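Local coordinates for protein type II secretion ATPase XpsE (Xanthomonas campestris, PDB 2D28) that belongs to the ATPases of the bacterial type II secretion system and is present here as its N-terminal domain alone, at residues Leu25-Gln30 and Leu46-Glu51; Leu62-Val67 and Leu132-Arg137; Phe90-His95 and Leu143-Tyr148; Asp107-Asp112 and Arg137-Asp142. The protein carries 1 engineered substitution. All coordinates share one frame; numbering follows the deposited sequence.

Contact 1 (Leu25-Gln30 and Leu46-Glu51). Engineered in segment 25-30: Val26 (natural residue Leu).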
loop_
_atom_site.group_PDB
_atom_site.type_symbol
_atom_site.label_atom_id
_atom_site.label_comp_id
_atom_site.label_asym_id
_atom_site.label_seq_id
_atom_site.Cartn_x
_atom_site.Cartn_y
_atom_site.Cartn_z
ATOM N N LEU A 25 14.033 3.271 -15.236
ATOM C CA LEU A 25 14.294 2.293 -14.203
ATOM C C LEU A 25 15.777 2.233 -13.985
ATOM O O LEU A 25 16.191 2.155 -12.864
ATOM C CB LEU A 25 13.782 0.912 -14.591
ATOM C CG LEU A 25 14.212 -0.217 -13.664
ATOM C CD1 LEU A 25 13.836 0.070 -12.173
ATOM C CD2 LEU A 25 13.583 -1.541 -14.177
ATOM N N VAL A 26 16.568 2.249 -15.062
ATOM C CA VAL A 26 18.039 2.194 -14.916
ATOM C C VAL A 26 18.571 3.421 -14.165
ATOM O O VAL A 26 19.432 3.299 -13.313
ATOM C CB VAL A 26 18.813 1.921 -16.270
ATOM C CG1 VAL A 26 18.292 2.747 -17.425
ATOM C CG2 VAL A 26 20.352 2.141 -16.095
ATOM N N ARG A 27 18.002 4.597 -14.406
ATOM C CA ARG A 27 18.414 5.774 -13.638
ATOM C C ARG A 27 18.077 5.635 -12.144
ATOM O O ARG A 27 18.898 5.953 -11.283
ATOM C CB ARG A 27 17.762 7.043 -14.157
ATOM C CG ARG A 27 18.094 7.478 -15.597
ATOM C CD ARG A 27 17.393 8.833 -15.950
ATOM N NE ARG A 27 16.927 9.441 -14.695
ATOM C CZ ARG A 27 15.662 9.711 -14.360
ATOM N NH1 ARG A 27 14.658 9.500 -15.213
ATOM N NH2 ARG A 27 15.410 10.226 -13.153
ATOM N N ALA A 28 16.859 5.209 -11.838
ATOM C CA ALA A 28 16.469 4.915 -10.461
ATOM C C ALA A 28 17.377 3.796 -9.885
ATOM O O ALA A 28 17.618 2.774 -10.526
ATOM C CB ALA A 28 14.992 4.523 -10.395
ATOM N N ARG A 29 17.962 4.073 -8.725
ATOM C CA ARG A 29 18.777 3.134 -7.901
ATOM C C ARG A 29 19.303 3.971 -6.710
ATOM O O ARG A 29 20.266 4.712 -6.845
ATOM C CB ARG A 29 19.969 2.413 -8.601
ATOM C CG ARG A 29 20.010 2.315 -10.112
ATOM C CD ARG A 29 20.600 3.508 -10.819
ATOM N NE ARG A 29 21.747 4.015 -10.073
ATOM C CZ ARG A 29 21.712 4.994 -9.168
ATOM N NH1 ARG A 29 20.603 5.678 -8.892
ATOM N NH2 ARG A 29 22.827 5.297 -8.523
ATOM N N GLN A 30 18.622 3.897 -5.565
ATOM C CA GLN A 30 18.817 4.866 -4.499
ATOM C C GLN A 30 19.571 6.130 -4.990
ATOM O O GLN A 30 19.805 6.317 -6.186
ATOM C CB GLN A 30 19.549 4.209 -3.318
ATOM C CG GLN A 30 20.756 3.366 -3.741
ATOM C CD GLN A 30 22.067 3.792 -3.055
ATOM O OE1 GLN A 30 22.071 4.428 -1.969
ATOM N NE2 GLN A 30 23.177 3.445 -3.695
ATOM N N LEU A 46 10.609 9.955 -7.831
ATOM C CA LEU A 46 11.160 10.555 -9.034
ATOM C C LEU A 46 10.093 10.883 -10.119
ATOM O O LEU A 46 10.426 11.392 -11.189
ATOM C CB LEU A 46 12.245 9.670 -9.606
ATOM C CG LEU A 46 13.534 9.583 -8.784
ATOM C CD1 LEU A 46 14.392 8.438 -9.238
ATOM C CD2 LEU A 46 14.318 10.867 -8.934
ATOM N N GLY A 47 8.826 10.625 -9.836
ATOM C CA GLY A 47 7.754 10.838 -10.797
ATOM C C GLY A 47 7.696 9.841 -11.975
ATOM O O GLY A 47 7.081 10.114 -13.032
ATOM N N LEU A 48 8.288 8.675 -11.809
ATOM C CA LEU A 48 8.420 7.766 -12.934
ATOM C C LEU A 48 7.362 6.679 -13.013
ATOM O O LEU A 48 7.334 5.927 -14.014
ATOM C CB LEU A 48 9.814 7.117 -12.926
ATOM C CG LEU A 48 10.999 8.097 -12.724
ATOM C CD1 LEU A 48 12.313 7.315 -12.603
ATOM C CD2 LEU A 48 11.100 9.163 -13.791
ATOM N N VAL A 49 6.628 6.463 -11.921
ATOM C CA VAL A 49 5.502 5.502 -11.913
ATOM C C VAL A 49 4.373 6.240 -11.245
ATOM O O VAL A 49 4.523 6.771 -10.157
ATOM C CB VAL A 49 5.856 4.198 -11.130
ATOM C CG1 VAL A 49 4.658 3.286 -10.899
ATOM C CG2 VAL A 49 6.913 3.489 -11.881
ATOM N N SER A 50 3.234 6.330 -11.901
ATOM C CA SER A 50 2.059 6.953 -11.271
ATOM C C SER A 50 1.518 6.148 -10.086
ATOM O O SER A 50 1.691 4.915 -10.024
ATOM C CB SER A 50 0.922 7.164 -12.291
ATOM O OG SER A 50 0.250 5.936 -12.615
ATOM N N GLU A 51 0.863 6.853 -9.154
ATOM C CA GLU A 51 0.200 6.168 -8.051
ATOM C C GLU A 51 -0.787 5.150 -8.515
ATOM O O GLU A 51 -0.855 4.045 -7.971
ATOM C CB GLU A 51 -0.523 7.171 -7.156
ATOM C CG GLU A 51 0.434 7.992 -6.321
ATOM C CD GLU A 51 -0.291 8.760 -5.184
ATOM O OE1 GLU A 51 -1.536 8.593 -5.019
ATOM O OE2 GLU A 51 0.413 9.515 -4.444
#

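Contact 2 (Leu62-Val67 and Leu132-Arg137)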
loop_
_atom_site.group_PDB
_atom_site.type_symbol
_atom_site.label_atom_id
_atom_site.label_comp_id
_atom_site.label_asym_id
_atom_site.label_seq_id
_atom_site.Cartn_x
_atom_site.Cartn_y
_atom_site.Cartn_z
ATOM N N LEU A 62 -0.153 -9.453 -6.630
ATOM C CA LEU A 62 -0.453 -10.080 -5.347
ATOM C C LEU A 62 -1.879 -10.663 -5.315
ATOM O O LEU A 62 -2.247 -11.321 -4.348
ATOM C CB LEU A 62 -0.204 -9.109 -4.187
ATOM C CG LEU A 62 1.247 -8.753 -3.873
ATOM C CD1 LEU A 62 1.238 -7.591 -2.859
ATOM C CD2 LEU A 62 2.065 -9.951 -3.336
ATOM N N GLY A 63 -2.675 -10.450 -6.366
ATOM C CA GLY A 63 -4.024 -10.975 -6.418
ATOM C C GLY A 63 -4.978 -10.328 -5.439
ATOM O O GLY A 63 -5.932 -10.927 -5.011
ATOM N N LEU A 64 -4.708 -9.070 -5.073
ATOM C CA LEU A 64 -5.467 -8.415 -4.037
ATOM C C LEU A 64 -6.463 -7.481 -4.694
ATOM O O LEU A 64 -6.195 -6.915 -5.773
ATOM C CB LEU A 64 -4.532 -7.562 -3.148
ATOM C CG LEU A 64 -3.643 -8.339 -2.158
ATOM C CD1 LEU A 64 -2.589 -7.427 -1.618
ATOM C CD2 LEU A 64 -4.403 -9.058 -1.070
ATOM N N PRO A 65 -7.557 -7.240 -3.998
ATOM C CA PRO A 65 -8.560 -6.296 -4.482
ATOM C C PRO A 65 -8.075 -4.853 -4.395
ATOM O O PRO A 65 -7.264 -4.499 -3.572
ATOM C CB PRO A 65 -9.736 -6.526 -3.538
ATOM C CG PRO A 65 -9.045 -6.895 -2.225
ATOM C CD PRO A 65 -7.932 -7.792 -2.683
ATOM N N LEU A 66 -8.645 -4.036 -5.253
ATOM C CA LEU A 66 -8.404 -2.619 -5.333
ATOM C C LEU A 66 -9.655 -1.903 -4.790
ATOM O O LEU A 66 -10.776 -2.316 -5.074
ATOM C CB LEU A 66 -8.164 -2.179 -6.776
ATOM C CG LEU A 66 -6.873 -2.617 -7.430
ATOM C CD1 LEU A 66 -6.981 -2.661 -8.937
ATOM C CD2 LEU A 66 -5.769 -1.708 -7.032
ATOM N N VAL A 67 -9.435 -0.880 -3.946
ATOM C CA VAL A 67 -10.511 -0.135 -3.309
ATOM C C VAL A 67 -10.222 1.341 -3.547
ATOM O O VAL A 67 -9.070 1.794 -3.542
ATOM C CB VAL A 67 -10.652 -0.458 -1.809
ATOM C CG1 VAL A 67 -11.411 0.657 -1.033
ATOM C CG2 VAL A 67 -11.270 -1.800 -1.599
ATOM N N LEU A 132 -6.318 -7.408 3.202
ATOM C CA LEU A 132 -5.644 -6.329 2.546
ATOM C C LEU A 132 -6.382 -5.848 1.305
ATOM O O LEU A 132 -6.828 -6.631 0.506
ATOM C CB LEU A 132 -4.229 -6.727 2.150
ATOM C CG LEU A 132 -3.307 -7.075 3.351
ATOM C CD1 LEU A 132 -1.946 -7.538 2.810
ATOM C CD2 LEU A 132 -3.258 -5.871 4.287
ATOM N N HIS A 133 -6.502 -4.524 1.171
ATOM C CA HIS A 133 -7.091 -3.902 -0.004
ATOM C C HIS A 133 -6.166 -2.815 -0.505
ATOM O O HIS A 133 -5.729 -1.943 0.292
ATOM C CB HIS A 133 -8.407 -3.250 0.392
ATOM C CG HIS A 133 -9.403 -4.182 1.015
ATOM N ND1 HIS A 133 -9.684 -4.186 2.356
ATOM C CD2 HIS A 133 -10.281 -5.039 0.460
ATOM C CE1 HIS A 133 -10.616 -5.102 2.607
ATOM N NE2 HIS A 133 -10.955 -5.666 1.472
ATOM N N VAL A 134 -5.797 -2.867 -1.768
ATOM C CA VAL A 134 -4.818 -1.920 -2.298
ATOM C C VAL A 134 -5.563 -0.597 -2.640
ATOM O O VAL A 134 -6.686 -0.575 -3.201
ATOM C CB VAL A 134 -4.088 -2.472 -3.550
ATOM C CG1 VAL A 134 -2.983 -1.513 -4.064
ATOM C CG2 VAL A 134 -3.590 -3.949 -3.324
ATOM N N GLY A 135 -4.949 0.487 -2.273
ATOM C CA GLY A 135 -5.441 1.831 -2.579
ATOM C C GLY A 135 -4.309 2.742 -3.031
ATOM O O GLY A 135 -3.109 2.519 -2.786
ATOM N N LEU A 136 -4.692 3.745 -3.810
ATOM C CA LEU A 136 -3.781 4.730 -4.308
ATOM C C LEU A 136 -3.306 5.538 -3.028
ATOM O O LEU A 136 -4.078 5.815 -2.064
ATOM C CB LEU A 136 -4.437 5.669 -5.350
ATOM C CG LEU A 136 -4.432 5.247 -6.838
ATOM C CD1 LEU A 136 -5.350 4.050 -7.074
ATOM C CD2 LEU A 136 -4.924 6.483 -7.644
ATOM N N ARG A 137 -2.011 5.725 -3.004
ATOM C CA ARG A 137 -1.313 6.304 -1.888
ATOM C C ARG A 137 -2.008 7.574 -1.375
ATOM O O ARG A 137 -2.231 7.732 -0.171
ATOM C CB ARG A 137 0.127 6.608 -2.281
ATOM C CG ARG A 137 1.070 6.975 -1.052
ATOM C CD ARG A 137 2.544 7.229 -1.462
ATOM N NE ARG A 137 2.955 6.074 -2.251
ATOM C CZ ARG A 137 3.301 4.907 -1.740
ATOM N NH1 ARG A 137 3.474 3.913 -2.565
ATOM N NH2 ARG A 137 3.505 4.752 -0.422
HETATM O O HOH W 1 -7.609 3.705 -4.451
#

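Contact 3 (Phe90-His95 and Leu143-Tyr148)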
loop_
_atom_site.group_PDB
_atom_site.type_symbol
_atom_site.label_atom_id
_atom_site.label_comp_id
_atom_site.label_asym_id
_atom_site.label_seq_id
_atom_site.Cartn_x
_atom_site.Cartn_y
_atom_site.Cartn_z
ATOM N N PHE A 90 1.928 6.293 12.669
ATOM C CA PHE A 90 2.207 5.026 11.999
ATOM C C PHE A 90 1.386 4.935 10.695
ATOM O O PHE A 90 1.903 4.613 9.647
ATOM C CB PHE A 90 1.829 3.849 12.939
ATOM C CG PHE A 90 2.120 2.523 12.376
ATOM C CD1 PHE A 90 3.287 1.814 12.743
ATOM C CD2 PHE A 90 1.238 1.920 11.480
ATOM C CE1 PHE A 90 3.573 0.565 12.201
ATOM C CE2 PHE A 90 1.535 0.649 10.901
ATOM C CZ PHE A 90 2.716 -0.012 11.255
ATOM N N LEU A 91 0.090 5.164 10.785
ATOM C CA LEU A 91 -0.748 5.197 9.555
ATOM C C LEU A 91 -0.180 6.077 8.451
ATOM O O LEU A 91 -0.072 5.653 7.263
ATOM C CB LEU A 91 -2.174 5.620 9.901
ATOM C CG LEU A 91 -2.897 4.796 10.957
ATOM C CD1 LEU A 91 -4.334 5.317 11.072
ATOM C CD2 LEU A 91 -2.845 3.314 10.739
ATOM N N LYS A 92 0.212 7.299 8.838
ATOM C CA LYS A 92 0.782 8.247 7.895
ATOM C C LYS A 92 2.129 7.816 7.369
ATOM O O LYS A 92 2.370 7.903 6.155
ATOM C CB LYS A 92 0.810 9.681 8.428
ATOM C CG LYS A 92 -0.486 10.243 8.774
ATOM C CD LYS A 92 -0.350 11.707 9.377
ATOM C CE LYS A 92 -1.664 12.156 9.789
ATOM N NZ LYS A 92 -2.079 13.446 9.146
ATOM N N GLN A 93 3.021 7.327 8.221
ATOM C CA GLN A 93 4.306 6.884 7.751
ATOM C C GLN A 93 4.202 5.711 6.791
ATOM O O GLN A 93 4.967 5.628 5.819
ATOM C CB GLN A 93 5.187 6.407 8.947
ATOM C CG GLN A 93 6.466 5.886 8.509
ATOM C CD GLN A 93 7.227 5.068 9.571
ATOM O OE1 GLN A 93 6.902 5.119 10.756
ATOM N NE2 GLN A 93 8.231 4.339 9.138
ATOM N N PHE A 94 3.327 4.757 7.097
ATOM C CA PHE A 94 3.280 3.524 6.263
ATOM C C PHE A 94 2.245 3.607 5.118
ATOM O O PHE A 94 2.190 2.670 4.225
ATOM C CB PHE A 94 3.058 2.325 7.182
ATOM C CG PHE A 94 4.310 1.958 7.968
ATOM C CD1 PHE A 94 5.380 1.259 7.342
ATOM C CD2 PHE A 94 4.464 2.396 9.250
ATOM C CE1 PHE A 94 6.535 0.969 8.076
ATOM C CE2 PHE A 94 5.669 2.144 9.965
ATOM C CZ PHE A 94 6.679 1.411 9.367
ATOM N N HIS A 95 1.412 4.662 5.169
ATOM C CA HIS A 95 0.331 4.932 4.194
ATOM C C HIS A 95 -0.603 3.756 4.151
ATOM O O HIS A 95 -0.737 3.060 3.127
ATOM C CB HIS A 95 0.872 5.198 2.781
ATOM C CG HIS A 95 1.902 6.282 2.722
ATOM N ND1 HIS A 95 1.579 7.624 2.662
ATOM C CD2 HIS A 95 3.246 6.222 2.897
ATOM C CE1 HIS A 95 2.706 8.339 2.708
ATOM N NE2 HIS A 95 3.725 7.506 2.842
ATOM N N LEU A 143 -7.896 9.961 3.269
ATOM C CA LEU A 143 -8.834 9.342 4.193
ATOM C C LEU A 143 -8.285 9.392 5.620
ATOM O O LEU A 143 -9.051 9.665 6.597
ATOM C CB LEU A 143 -9.115 7.867 3.859
ATOM C CG LEU A 143 -10.130 7.211 4.788
ATOM C CD1 LEU A 143 -11.491 7.627 4.349
ATOM C CD2 LEU A 143 -9.989 5.734 4.767
ATOM N N ILE A 144 -6.987 9.099 5.791
ATOM C CA ILE A 144 -6.410 9.115 7.144
ATOM C C ILE A 144 -6.695 10.505 7.756
ATOM O O ILE A 144 -7.180 10.548 8.881
ATOM C CB ILE A 144 -4.925 8.842 7.170
ATOM C CG1 ILE A 144 -4.631 7.364 6.789
ATOM C CG2 ILE A 144 -4.324 9.182 8.597
ATOM C CD1 ILE A 144 -3.211 7.119 6.297
ATOM N N GLU A 145 -6.429 11.575 7.025
ATOM C CA GLU A 145 -6.587 12.936 7.541
ATOM C C GLU A 145 -8.048 13.325 7.784
ATOM O O GLU A 145 -8.369 14.007 8.788
ATOM C CB GLU A 145 -5.990 13.970 6.590
ATOM C CG GLU A 145 -5.907 15.401 7.158
ATOM C CD GLU A 145 -5.284 15.403 8.548
ATOM O OE1 GLU A 145 -4.104 15.008 8.665
ATOM O OE2 GLU A 145 -5.989 15.734 9.542
ATOM N N ARG A 146 -8.908 12.958 6.843
ATOM C CA ARG A 146 -10.322 13.207 6.930
ATOM C C ARG A 146 -10.924 12.503 8.117
ATOM O O ARG A 146 -11.688 13.080 8.903
ATOM C CB ARG A 146 -10.971 12.743 5.626
ATOM C CG ARG A 146 -12.449 12.728 5.632
ATOM C CD ARG A 146 -12.973 12.755 4.225
ATOM N NE ARG A 146 -13.496 11.469 3.840
ATOM C CZ ARG A 146 -13.031 10.653 2.900
ATOM N NH1 ARG A 146 -11.925 10.929 2.173
ATOM N NH2 ARG A 146 -13.723 9.525 2.677
ATOM N N TRP A 147 -10.546 11.253 8.296
ATOM C CA TRP A 147 -11.084 10.495 9.374
ATOM C C TRP A 147 -10.425 10.885 10.710
ATOM O O TRP A 147 -11.087 10.735 11.758
ATOM C CB TRP A 147 -10.930 9.005 9.126
ATOM C CG TRP A 147 -11.963 8.422 8.271
ATOM C CD1 TRP A 147 -12.946 9.089 7.546
ATOM C CD2 TRP A 147 -12.179 7.038 8.055
ATOM N NE1 TRP A 147 -13.748 8.178 6.912
ATOM C CE2 TRP A 147 -13.297 6.909 7.207
ATOM C CE3 TRP A 147 -11.540 5.869 8.509
ATOM C CZ2 TRP A 147 -13.770 5.666 6.792
ATOM C CZ3 TRP A 147 -12.011 4.656 8.124
ATOM C CH2 TRP A 147 -13.121 4.548 7.265
ATOM N N TYR A 148 -9.166 11.364 10.673
ATOM C CA TYR A 148 -8.390 11.694 11.904
ATOM C C TYR A 148 -7.614 12.995 11.779
ATOM O O TYR A 148 -7.612 13.621 10.732
ATOM C CB TYR A 148 -7.503 10.540 12.341
ATOM C CG TYR A 148 -8.172 9.168 12.263
ATOM C CD1 TYR A 148 -9.197 8.854 13.095
ATOM C CD2 TYR A 148 -7.753 8.173 11.364
ATOM C CE1 TYR A 148 -9.821 7.593 13.037
ATOM C CE2 TYR A 148 -8.390 6.937 11.279
ATOM C CZ TYR A 148 -9.416 6.652 12.139
ATOM O OH TYR A 148 -10.117 5.461 12.167
#

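Contact 4 (Asp107-Asp112 and Arg137-Asp142)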
loop_
_atom_site.group_PDB
_atom_site.type_symbol
_atom_site.label_atom_id
_atom_site.label_comp_id
_atom_site.label_asym_id
_atom_site.label_seq_id
_atom_site.Cartn_x
_atom_site.Cartn_y
_atom_site.Cartn_z
ATOM N N ASP A 107 -10.238 -5.001 7.804
ATOM C CA ASP A 107 -10.026 -4.501 6.493
ATOM C C ASP A 107 -8.967 -3.393 6.546
ATOM O O ASP A 107 -9.153 -2.381 7.249
ATOM C CB ASP A 107 -11.271 -4.004 5.821
ATOM C CG ASP A 107 -12.286 -5.076 5.579
ATOM O OD1 ASP A 107 -11.977 -6.105 4.930
ATOM O OD2 ASP A 107 -13.439 -4.993 6.027
ATOM N N LEU A 108 -7.862 -3.592 5.834
ATOM C CA LEU A 108 -6.783 -2.613 5.812
ATOM C C LEU A 108 -6.519 -2.173 4.408
ATOM O O LEU A 108 -6.097 -2.962 3.547
ATOM C CB LEU A 108 -5.526 -3.227 6.431
ATOM C CG LEU A 108 -4.351 -2.283 6.645
ATOM C CD1 LEU A 108 -4.683 -1.460 7.866
ATOM C CD2 LEU A 108 -2.977 -2.972 6.818
ATOM N N TRP A 109 -6.694 -0.887 4.189
ATOM C CA TRP A 109 -6.364 -0.244 2.953
ATOM C C TRP A 109 -4.860 0.065 2.952
ATOM O O TRP A 109 -4.361 0.774 3.868
ATOM C CB TRP A 109 -7.184 1.035 2.886
ATOM C CG TRP A 109 -7.543 1.547 1.569
ATOM C CD1 TRP A 109 -7.426 0.886 0.344
ATOM C CD2 TRP A 109 -8.076 2.842 1.254
ATOM N NE1 TRP A 109 -7.868 1.696 -0.658
ATOM C CE2 TRP A 109 -8.265 2.896 -0.130
ATOM C CE3 TRP A 109 -8.325 3.999 1.997
ATOM C CZ2 TRP A 109 -8.739 4.037 -0.780
ATOM C CZ3 TRP A 109 -8.827 5.116 1.343
ATOM C CH2 TRP A 109 -8.997 5.129 -0.031
ATOM N N ILE A 110 -4.134 -0.380 1.922
ATOM C CA ILE A 110 -2.683 -0.326 1.993
ATOM C C ILE A 110 -2.097 0.103 0.672
ATOM O O ILE A 110 -2.570 -0.383 -0.427
ATOM C CB ILE A 110 -2.152 -1.737 2.495
ATOM C CG1 ILE A 110 -0.660 -1.769 2.659
ATOM C CG2 ILE A 110 -2.625 -2.842 1.526
ATOM C CD1 ILE A 110 -0.141 -2.883 3.469
ATOM N N ALA A 111 -1.135 1.024 0.722
ATOM C CA ALA A 111 -0.451 1.499 -0.504
ATOM C C ALA A 111 0.597 0.557 -1.052
ATOM O O ALA A 111 0.744 0.412 -2.312
ATOM C CB ALA A 111 0.128 2.939 -0.345
ATOM N N ASP A 112 1.311 -0.075 -0.114
ATOM C CA ASP A 112 2.471 -0.891 -0.398
ATOM C C ASP A 112 2.304 -2.309 0.144
ATOM O O ASP A 112 2.987 -2.723 1.064
ATOM C CB ASP A 112 3.736 -0.243 0.130
ATOM C CG ASP A 112 3.991 1.145 -0.445
ATOM O OD1 ASP A 112 3.724 1.410 -1.659
ATOM O OD2 ASP A 112 4.490 2.034 0.260
ATOM N N ARG A 137 -2.011 5.725 -3.004
ATOM C CA ARG A 137 -1.313 6.304 -1.888
ATOM C C ARG A 137 -2.008 7.574 -1.375
ATOM O O ARG A 137 -2.231 7.732 -0.171
ATOM C CB ARG A 137 0.127 6.608 -2.281
ATOM C CG ARG A 137 1.070 6.975 -1.052
ATOM C CD ARG A 137 2.544 7.229 -1.462
ATOM N NE ARG A 137 2.955 6.074 -2.251
ATOM C CZ ARG A 137 3.301 4.907 -1.740
ATOM N NH1 ARG A 137 3.474 3.913 -2.565
ATOM N NH2 ARG A 137 3.505 4.752 -0.422
ATOM N N SER A 138 -2.309 8.503 -2.272
ATOM C CA SER A 138 -2.806 9.798 -1.829
ATOM C C SER A 138 -4.219 9.676 -1.375
ATOM O O SER A 138 -4.714 10.511 -0.570
ATOM C CB SER A 138 -2.734 10.799 -3.003
ATOM O OG SER A 138 -1.341 11.011 -3.232
ATOM N N GLU A 139 -4.958 8.708 -1.935
ATOM C CA GLU A 139 -6.326 8.473 -1.485
ATOM C C GLU A 139 -6.373 7.963 -0.045
ATOM O O GLU A 139 -7.261 8.330 0.728
ATOM C CB GLU A 139 -7.058 7.501 -2.417
ATOM C CG GLU A 139 -7.248 8.111 -3.797
ATOM C CD GLU A 139 -7.963 7.191 -4.785
ATOM O OE1 GLU A 139 -8.588 6.227 -4.371
ATOM O OE2 GLU A 139 -7.874 7.513 -5.968
ATOM N N ILE A 140 -5.468 7.053 0.279
ATOM C CA ILE A 140 -5.281 6.575 1.654
ATOM C C ILE A 140 -4.881 7.747 2.563
ATOM O O ILE A 140 -5.452 7.913 3.656
ATOM C CB ILE A 140 -4.214 5.457 1.698
ATOM C CG1 ILE A 140 -4.715 4.247 0.938
ATOM C CG2 ILE A 140 -3.868 5.095 3.143
ATOM C CD1 ILE A 140 -3.747 3.130 0.813
ATOM N N ASP A 141 -3.902 8.541 2.135
ATOM C CA ASP A 141 -3.478 9.696 2.963
ATOM C C ASP A 141 -4.626 10.652 3.269
ATOM O O ASP A 141 -4.793 11.066 4.397
ATOM C CB ASP A 141 -2.396 10.456 2.253
ATOM C CG ASP A 141 -1.137 9.668 2.176
ATOM O OD1 ASP A 141 -0.946 8.643 2.895
ATOM O OD2 ASP A 141 -0.289 10.003 1.381
ATOM N N ASP A 142 -5.447 10.898 2.251
ATOM C CA ASP A 142 -6.589 11.794 2.346
ATOM C C ASP A 142 -7.596 11.257 3.340
ATOM O O ASP A 142 -8.069 11.969 4.226
ATOM C CB ASP A 142 -7.255 11.931 0.970
ATOM C CG ASP A 142 -6.526 12.874 0.036
ATOM O OD1 ASP A 142 -5.523 13.518 0.379
ATOM O OD2 ASP A 142 -6.883 12.987 -1.120
#

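Contact 1 (Leu25-Gln30 and Leu46-Glu51)
Arg27, on the last turn of helix 22-27, brings the edge of its guanidinium to Leu48 and Leu46, which lie just beyond the end of helix 39-45. Its CB leaves the backbone toward the other segment, and CG stands opposite the carbonyl carbon (chi1 -63°). The next torsion is extended. A near-eclipsed turn about chi3, at 15°, then turns the guanidinium edge toward the leucines, and the contact is made there. Arg27 NH1 comes to 3.8 Å from Leu48 CD2, while Arg27 NH2 passes 4.4 Å from Leu46 CD2. Both methyls lie near the guanidinium plane. NH1 also has a long, weak ion pair with Asp24, one turn back.

Leu46 and Leu48 flank Gly47, whose positive phi and two bonds back into the last turn make a Schellman motif closing helix 39-45. Deeper in, Ala28 has just left helical geometry; its CB meets Leu46 CD1 at 4.1 Å and lies 4.5 Å from Leu48 CD1. Ala28 and Leu48 both also touch Leu43 of helix 39-45, so the small methyl packs against that helix and the turn ending it. No hydrogen bond joins the two segments. Beyond Leu48 the chain runs through Val49, buried against Leu14, Leu20 and Leu43, to Ser50, the N-cap of helix 51-62, whose OG is hydrogen-bonded to Asp53 N.

Contact 2 (Leu62-Val67 and Leu132-Arg137)
Val134 uses both of its backbone polar groups on the segment 62-67. Its N donates to Pro65 O at 2.8 Å, and its O accepts from Val67 N at 2.9 Å; each N-H...O angle is 165°. This is the pattern of a single parallel beta bridge, centred on Leu66 and added to the edge of strand 130-134. Leu66 CA also makes a CH...O contact with Val134 O, at 3.4 Å. His133, by contrast, directs its backbone bonds to Leu108 and Ile110 of the neighbouring strand 105-110. Val67 O is bonded to Trp109 NE1 and receives a water at 2.6 Å. The same water accepts from Leu136 N at 3.0 Å, serving the N-cap residue of helix 137-147. Around these bonds, Leu64 CB packs crosswise on Val134 CG2 at 3.7 Å. Pro65 CG meets His133 CD2 at 3.5 Å, obliquely to the imidazole, and Val67 CG2 approaches the same ring, also obliquely.

Contact 3 (Phe90-His95 and Leu143-Tyr148)
Ile144 projects from helix 137-147 onto the backbone and side chains of Leu91 and Lys92. Its CD1 ends 3.6 Å from Leu91 O and 4.0 Å from Leu91 CB, while the other branch, CG2, lies against Lys92 CG at 4.0 Å. Past that methyl the lysine chain runs on extended and turns only at chi4 (-124°), which brings Lys92 NZ to 2.6 Å from Glu145 OE1. In this salt bridge NZ meets the carboxylate oxygen nearly along its C-O axis, at the rim of the apolar contact. Leu91 CD1 has a looser approach, 4.4 Å, to Tyr148 CE2, oblique to the ring.

Segments 90-94 and 143-147 run almost antiparallel (161°), their axes 10.7 Å apart at closest approach. Within the MshEN domain both lean on strand 96-102: Leu91 on Leu96 and Pro98, Leu143 on Val99. In the next shell, Leu88 of helix 88-94 touches Ile144 and Tyr148. The tyrosine ring has Trp147 CB over the centre of one face. Trp147 NE1 and Arg146 NH2 are both bonded to Gly73 O, and at the opposite end of the contact His95 ND1 is hydrogen-bonded to Asp141 OD1.

Contact 4 (Asp107-Asp112 and Arg137-Asp142)
Arg137 sets CG trans to its own N (chi1 -168°) and then bends at chi3, which turns its guanidinium end-on to Asp112. Two nitrogens take one carboxylate oxygen each: Arg137 NH1 donates to Asp112 OD1 at 2.7 Å and Arg137 NH2 to Asp112 OD2 at 3.0 Å. Both oxygens are met on their syn sides and lie in or near the guanidinium plane, but the carboxylate is turned 33° against it, so the pair is not flat. Asp112 OD1 has a second partner in His54 NE2, which helps fix the aspartate. Ala111 CB lies over one face of the guanidinium, 3.8 Å from Arg137 NH2.

Further along, Ile140 and Trp109 run in opposite senses alongside one another. Ile140 CG1 sits over the indole in a CH-pi contact, 3.9 Å from the centroid of the six-membered ring and 19° off its normal. Ile140 CD1 goes on to the backbone, 3.4 Å from Ala111 N. At the far rim Trp109 CZ3 comes to 3.6 Å from Glu139 O.

Helix 137-147 thus lies across strand 105-110, the middle strand between 96-102 and 130-134, with its first turn at Arg137 touching Glu51 and His54 of helix 51-62.

Contact 1 closes before any other contact opens and lies among the N-terminal helices, its centre about 20 to 24 Å from the centres of the other three. Contacts 2, 3 and 4 fall within the MshEN range. Contact 4 is nested inside the loop closed by contact 3, and contact 2 crosses both along the chain. Contacts 3 and 4 share helix 137-147, with centres about 8 Å apart; contact 2, also about 8 Å from contact 4, reaches the same sheet through strand 130-134, next to 105-110. Arg137 belongs to contacts 2 and 4. Glu51 OE2, probably hydrogen-bonded to Ser138 OG, ties the N-terminal helices to this sheet-and-helix unit.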